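PDB 4KWY: LPS-assembly lipoprotein, which probably helps assemble lipopolysaccharide at the outer membrane, as a lipoprotein of the LptE family. Local coordinates for residues 12-26 against 41-55. Sequence-based numbering, arbitrary orientation.
Sequences SIETVAAEGRGGYLL and PAAYKLYLSVNEQRF
The parallel strand pair of a beta-alpha-beta unit is joined here, residues 13-17 beside 44-50, and the evidence is an unbroken ladder: E14 N to Y44 O, L46 N to E14 O, V16 N to L46 O and L48 N to V16 O, all with N-H...O angles of 160° or more. L48 N to V16 O is 2.9 Å long, with the donor almost in line with the carbonyl.

On one face, K45 and E14 run alongside each other and close a salt bridge, K45 NZ to E14 OE2 at 3.0 Å; the ammonium sits on the syn side, 35° out of the carboxylate plane. Next to it V16 CB lies over one face of the Y47 ring, 4.1 Å from its centroid and displaced toward the rim. On the other face L48 CD1 reaches T15 CG2 at 3.5 Å and L26 CG at 3.7 Å, tying the strand pair to helix 21-34, whose L30 also meets T15 and L48.

Where that helix begins, the E52 carboxylate grips two backbone N-H groups through its syn lone pairs: OE1 takes G22 N and OE2 takes G23 N, each at 2.8 Å. A bend at chi2 (-68°) folds the chain back toward them, and a water bridges OE2 to A18 O. Neither G20 nor G22 could carry a CB without clashing with this carboxylate. With the carboxylate replaced by an alanine here, the G22 and G23 amides would probably be left without their acceptor, and a gap would open at the helix start. Beyond it, F55 CE2 packs against G22 CA at 3.5 Å.

Strand 67-80 pairs antiparallel with the other edge of 44-50, and helix 21-34 makes the crossover between the two parallel strands, which gives a mixed sheet with a beta-alpha-beta unit at its start.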
loop_
_atom_site.group_PDB
_atom_site.type_symbol
_atom_site.label_atom_id
_atom_site.label_comp_id
_atom_site.label_asym_id
_atom_site.label_seq_id
_atom_site.Cartn_x
_atom_site.Cartn_y
_atom_site.Cartn_z
ATOM N N SER A 12 -6.909 -14.085 -4.035
ATOM C CA SER A 12 -5.960 -14.946 -4.771
ATOM C C SER A 12 -4.663 -14.167 -5.104
ATOM O O SER A 12 -3.701 -14.761 -5.586
ATOM C CB SER A 12 -6.590 -15.520 -6.040
ATOM O OG SER A 12 -6.707 -14.551 -7.070
ATOM N N ILE A 13 -4.637 -12.843 -4.823
ATOM C CA ILE A 13 -3.486 -11.968 -5.082
ATOM C C ILE A 13 -2.503 -11.996 -3.890
ATOM O O ILE A 13 -2.834 -11.590 -2.768
ATOM C CB ILE A 13 -3.902 -10.515 -5.436
ATOM C CG1 ILE A 13 -4.806 -10.452 -6.684
ATOM C CG2 ILE A 13 -2.683 -9.638 -5.618
ATOM C CD1 ILE A 13 -5.506 -9.066 -6.922
ATOM N N GLU A 14 -1.278 -12.431 -4.167
ATOM C CA GLU A 14 -0.214 -12.453 -3.178
ATOM C C GLU A 14 0.665 -11.235 -3.376
ATOM O O GLU A 14 1.249 -11.043 -4.446
ATOM C CB GLU A 14 0.591 -13.729 -3.306
ATOM C CG GLU A 14 1.472 -14.014 -2.115
ATOM C CD GLU A 14 2.185 -15.334 -2.294
ATOM O OE1 GLU A 14 1.557 -16.393 -2.058
ATOM O OE2 GLU A 14 3.352 -15.305 -2.744
ATOM N N THR A 15 0.751 -10.415 -2.341
ATOM C CA THR A 15 1.481 -9.150 -2.350
ATOM C C THR A 15 2.922 -9.398 -1.945
ATOM O O THR A 15 3.195 -10.065 -0.948
ATOM C CB THR A 15 0.746 -8.130 -1.489
ATOM O OG1 THR A 15 -0.632 -8.207 -1.842
ATOM C CG2 THR A 15 1.227 -6.701 -1.718
ATOM N N VAL A 16 3.831 -8.924 -2.799
ATOM C CA VAL A 16 5.293 -9.040 -2.708
ATOM C C VAL A 16 5.886 -7.626 -2.569
ATOM O O VAL A 16 5.595 -6.722 -3.359
ATOM C CB VAL A 16 5.931 -9.791 -3.932
ATOM C CG1 VAL A 16 7.391 -10.140 -3.678
ATOM C CG2 VAL A 16 5.153 -11.043 -4.312
ATOM N N ALA A 17 6.741 -7.465 -1.587
ATOM C CA ALA A 17 7.439 -6.217 -1.379
ATOM C C ALA A 17 8.876 -6.493 -0.987
ATOM O O ALA A 17 9.176 -7.476 -0.285
ATOM C CB ALA A 17 6.741 -5.385 -0.310
ATOM N N ALA A 18 9.769 -5.626 -1.453
ATOM C CA ALA A 18 11.162 -5.686 -1.079
ATOM C C ALA A 18 11.327 -5.074 0.324
ATOM O O ALA A 18 10.427 -4.369 0.799
ATOM C CB ALA A 18 12.005 -4.937 -2.101
ATOM N N GLU A 19 12.464 -5.364 0.988
ATOM C CA GLU A 19 12.823 -4.840 2.305
ATOM C C GLU A 19 12.554 -3.327 2.413
ATOM O O GLU A 19 13.041 -2.553 1.577
ATOM C CB GLU A 19 14.310 -5.108 2.577
ATOM C CG GLU A 19 14.614 -6.497 3.111
ATOM C CD GLU A 19 15.962 -6.619 3.805
ATOM O OE1 GLU A 19 16.295 -5.742 4.637
ATOM O OE2 GLU A 19 16.674 -7.614 3.534
ATOM N N GLY A 20 11.768 -2.934 3.411
ATOM C CA GLY A 20 11.438 -1.537 3.638
ATOM C C GLY A 20 10.226 -1.354 4.516
ATOM O O GLY A 20 9.318 -2.183 4.473
ATOM N N ARG A 21 10.181 -0.249 5.306
ATOM C CA ARG A 21 9.038 0.009 6.193
ATOM C C ARG A 21 7.742 0.228 5.384
ATOM O O ARG A 21 6.733 -0.398 5.708
ATOM C CB ARG A 21 9.273 1.170 7.178
ATOM C CG ARG A 21 8.111 1.266 8.171
ATOM C CD ARG A 21 8.453 1.852 9.514
ATOM N NE ARG A 21 7.308 2.583 10.056
ATOM C CZ ARG A 21 6.373 2.049 10.832
ATOM N NH1 ARG A 21 6.454 0.774 11.202
ATOM N NH2 ARG A 21 5.343 2.782 11.239
ATOM N N GLY A 22 7.812 1.045 4.328
ATOM C CA GLY A 22 6.696 1.328 3.428
ATOM C C GLY A 22 6.097 0.106 2.765
ATOM O O GLY A 22 4.882 -0.095 2.827
ATOM N N GLY A 23 6.947 -0.737 2.169
ATOM C CA GLY A 23 6.502 -1.975 1.538
ATOM C C GLY A 23 5.961 -2.950 2.558
ATOM O O GLY A 23 4.996 -3.668 2.277
ATOM N N TYR A 24 6.563 -2.966 3.775
ATOM C CA TYR A 24 6.082 -3.815 4.863
ATOM C C TYR A 24 4.685 -3.370 5.282
ATOM O O TYR A 24 3.788 -4.198 5.335
ATOM C CB TYR A 24 7.053 -3.804 6.064
ATOM C CG TYR A 24 6.553 -4.562 7.282
ATOM C CD1 TYR A 24 6.656 -5.952 7.358
ATOM C CD2 TYR A 24 5.986 -3.889 8.363
ATOM C CE1 TYR A 24 6.193 -6.655 8.476
ATOM C CE2 TYR A 24 5.512 -4.579 9.482
ATOM C CZ TYR A 24 5.628 -5.961 9.541
ATOM O OH TYR A 24 5.168 -6.628 10.657
ATOM N N LEU A 25 4.496 -2.069 5.557
ATOM C CA LEU A 25 3.206 -1.502 5.962
ATOM C C LEU A 25 2.157 -1.641 4.852
ATOM O O LEU A 25 1.035 -2.053 5.135
ATOM C CB LEU A 25 3.336 -0.029 6.387
ATOM C CG LEU A 25 4.074 0.295 7.707
ATOM C CD1 LEU A 25 4.153 1.797 7.921
ATOM C CD2 LEU A 25 3.391 -0.340 8.928
ATOM N N LEU A 26 2.522 -1.322 3.597
ATOM C CA LEU A 26 1.595 -1.421 2.470
ATOM C C LEU A 26 1.189 -2.862 2.236
ATOM O O LEU A 26 0.011 -3.108 2.040
ATOM C CB LEU A 26 2.164 -0.782 1.175
ATOM C CG LEU A 26 1.236 -0.772 -0.064
ATOM C CD1 LEU A 26 -0.127 -0.216 0.252
ATOM C CD2 LEU A 26 1.823 -0.018 -1.173
ATOM N N PRO A 41 -3.266 -20.590 -2.047
ATOM C CA PRO A 41 -2.806 -20.594 -3.445
ATOM C C PRO A 41 -2.930 -19.194 -4.039
ATOM O O PRO A 41 -3.876 -18.459 -3.729
ATOM C CB PRO A 41 -3.732 -21.596 -4.149
ATOM C CG PRO A 41 -4.620 -22.168 -3.110
ATOM C CD PRO A 41 -4.544 -21.324 -1.893
ATOM N N ALA A 42 -1.933 -18.804 -4.837
ATOM C CA ALA A 42 -1.873 -17.490 -5.469
ATOM C C ALA A 42 -2.071 -17.606 -6.972
ATOM O O ALA A 42 -1.472 -18.464 -7.598
ATOM C CB ALA A 42 -0.536 -16.824 -5.161
ATOM N N ALA A 43 -2.936 -16.759 -7.534
ATOM C CA ALA A 43 -3.198 -16.663 -8.966
ATOM C C ALA A 43 -2.415 -15.492 -9.541
ATOM O O ALA A 43 -2.047 -15.506 -10.710
ATOM C CB ALA A 43 -4.681 -16.472 -9.207
ATOM N N TYR A 44 -2.169 -14.476 -8.710
ATOM C CA TYR A 44 -1.432 -13.282 -9.091
ATOM C C TYR A 44 -0.384 -12.926 -8.079
ATOM O O TYR A 44 -0.574 -13.146 -6.875
ATOM C CB TYR A 44 -2.367 -12.058 -9.244
ATOM C CG TYR A 44 -3.464 -12.231 -10.261
ATOM C CD1 TYR A 44 -3.206 -12.105 -11.625
ATOM C CD2 TYR A 44 -4.765 -12.526 -9.865
ATOM C CE1 TYR A 44 -4.214 -12.284 -12.573
ATOM C CE2 TYR A 44 -5.783 -12.701 -10.801
ATOM C CZ TYR A 44 -5.502 -12.579 -12.154
ATOM O OH TYR A 44 -6.497 -12.784 -13.078
ATOM N N LYS A 45 0.706 -12.297 -8.566
ATOM C CA LYS A 45 1.770 -11.759 -7.723
ATOM C C LYS A 45 1.747 -10.256 -7.868
ATOM O O LYS A 45 1.876 -9.739 -8.974
ATOM C CB LYS A 45 3.144 -12.351 -8.055
ATOM C CG LYS A 45 3.265 -13.842 -7.744
ATOM C CD LYS A 45 3.651 -14.117 -6.290
ATOM C CE LYS A 45 3.777 -15.598 -6.022
ATOM N NZ LYS A 45 4.983 -15.917 -5.210
ATOM N N LEU A 46 1.471 -9.551 -6.777
ATOM C CA LEU A 46 1.456 -8.102 -6.812
ATOM C C LEU A 46 2.774 -7.591 -6.247
ATOM O O LEU A 46 3.016 -7.720 -5.047
ATOM C CB LEU A 46 0.234 -7.512 -6.060
ATOM C CG LEU A 46 0.175 -5.983 -5.971
ATOM C CD1 LEU A 46 0.058 -5.356 -7.334
ATOM C CD2 LEU A 46 -0.966 -5.534 -5.087
ATOM N N TYR A 47 3.606 -6.983 -7.116
ATOM C CA TYR A 47 4.912 -6.420 -6.752
ATOM C C TYR A 47 4.811 -4.961 -6.431
ATOM O O TYR A 47 4.421 -4.179 -7.295
ATOM C CB TYR A 47 5.907 -6.611 -7.885
ATOM C CG TYR A 47 6.572 -7.940 -7.808
ATOM C CD1 TYR A 47 6.028 -9.048 -8.449
ATOM C CD2 TYR A 47 7.779 -8.098 -7.133
ATOM C CE1 TYR A 47 6.691 -10.272 -8.455
ATOM C CE2 TYR A 47 8.430 -9.323 -7.099
ATOM C CZ TYR A 47 7.879 -10.411 -7.755
ATOM O OH TYR A 47 8.521 -11.624 -7.689
ATOM N N LEU A 48 5.210 -4.586 -5.215
ATOM C CA LEU A 48 5.143 -3.200 -4.787
ATOM C C LEU A 48 6.507 -2.553 -4.803
ATOM O O LEU A 48 7.440 -3.129 -4.260
ATOM C CB LEU A 48 4.572 -3.115 -3.370
ATOM C CG LEU A 48 3.240 -3.758 -3.089
ATOM C CD1 LEU A 48 2.972 -3.681 -1.613
ATOM C CD2 LEU A 48 2.120 -3.064 -3.853
ATOM N N SER A 49 6.626 -1.353 -5.413
ATOM C CA SER A 49 7.883 -0.586 -5.405
ATOM C C SER A 49 7.632 0.746 -4.729
ATOM O O SER A 49 7.196 1.719 -5.354
ATOM C CB SER A 49 8.462 -0.403 -6.802
ATOM O OG SER A 49 8.724 -1.678 -7.342
ATOM N N VAL A 50 7.839 0.756 -3.423
ATOM C CA VAL A 50 7.669 1.955 -2.621
ATOM C C VAL A 50 8.973 2.739 -2.666
ATOM O O VAL A 50 10.053 2.155 -2.553
ATOM C CB VAL A 50 7.228 1.661 -1.150
ATOM C CG1 VAL A 50 7.015 2.968 -0.368
ATOM C CG2 VAL A 50 5.949 0.821 -1.119
ATOM N N ASN A 51 8.855 4.085 -2.780
ATOM C CA ASN A 51 9.984 5.004 -2.665
ATOM C C ASN A 51 10.213 5.147 -1.158
ATOM O O ASN A 51 9.554 5.946 -0.482
ATOM C CB ASN A 51 9.670 6.321 -3.368
ATOM C CG ASN A 51 10.815 7.285 -3.401
ATOM O OD1 ASN A 51 11.701 7.286 -2.539
ATOM N ND2 ASN A 51 10.810 8.143 -4.399
ATOM N N GLU A 52 11.051 4.268 -0.622
ATOM C CA GLU A 52 11.310 4.123 0.811
ATOM C C GLU A 52 12.021 5.319 1.443
ATOM O O GLU A 52 11.776 5.613 2.626
ATOM C CB GLU A 52 12.113 2.843 1.074
ATOM C CG GLU A 52 11.341 1.567 0.778
ATOM C CD GLU A 52 10.158 1.224 1.663
ATOM O OE1 GLU A 52 9.867 1.988 2.613
ATOM O OE2 GLU A 52 9.522 0.175 1.407
ATOM N N GLN A 53 12.898 5.993 0.667
ATOM C CA GLN A 53 13.597 7.163 1.176
ATOM C C GLN A 53 12.593 8.290 1.382
ATOM O O GLN A 53 12.590 8.879 2.472
ATOM C CB GLN A 53 14.780 7.578 0.288
ATOM C CG GLN A 53 16.035 6.717 0.548
ATOM C CD GLN A 53 17.356 7.366 0.155
ATOM O OE1 GLN A 53 17.567 8.581 0.299
ATOM N NE2 GLN A 53 18.307 6.552 -0.287
ATOM N N ARG A 54 11.682 8.520 0.394
ATOM C CA ARG A 54 10.615 9.545 0.462
ATOM C C ARG A 54 9.622 9.234 1.591
ATOM O O ARG A 54 9.152 10.143 2.271
ATOM C CB ARG A 54 9.874 9.674 -0.888
ATOM C CG ARG A 54 8.775 10.753 -0.934
ATOM C CD ARG A 54 8.139 10.873 -2.294
ATOM N NE ARG A 54 9.107 11.312 -3.298
ATOM C CZ ARG A 54 9.030 11.028 -4.591
ATOM N NH1 ARG A 54 8.031 10.295 -5.059
ATOM N NH2 ARG A 54 9.960 11.468 -5.427
ATOM N N PHE A 55 9.340 7.960 1.806
ATOM C CA PHE A 55 8.406 7.544 2.834
ATOM C C PHE A 55 8.972 7.689 4.273
ATOM O O PHE A 55 8.195 7.878 5.214
ATOM C CB PHE A 55 7.970 6.097 2.580
ATOM C CG PHE A 55 6.825 5.633 3.449
ATOM C CD1 PHE A 55 5.551 6.156 3.286
ATOM C CD2 PHE A 55 7.020 4.663 4.424
ATOM C CE1 PHE A 55 4.494 5.720 4.082
ATOM C CE2 PHE A 55 5.954 4.225 5.222
ATOM C CZ PHE A 55 4.696 4.743 5.027
HETATM O O HOH W 1 10.153 -1.612 -0.737
#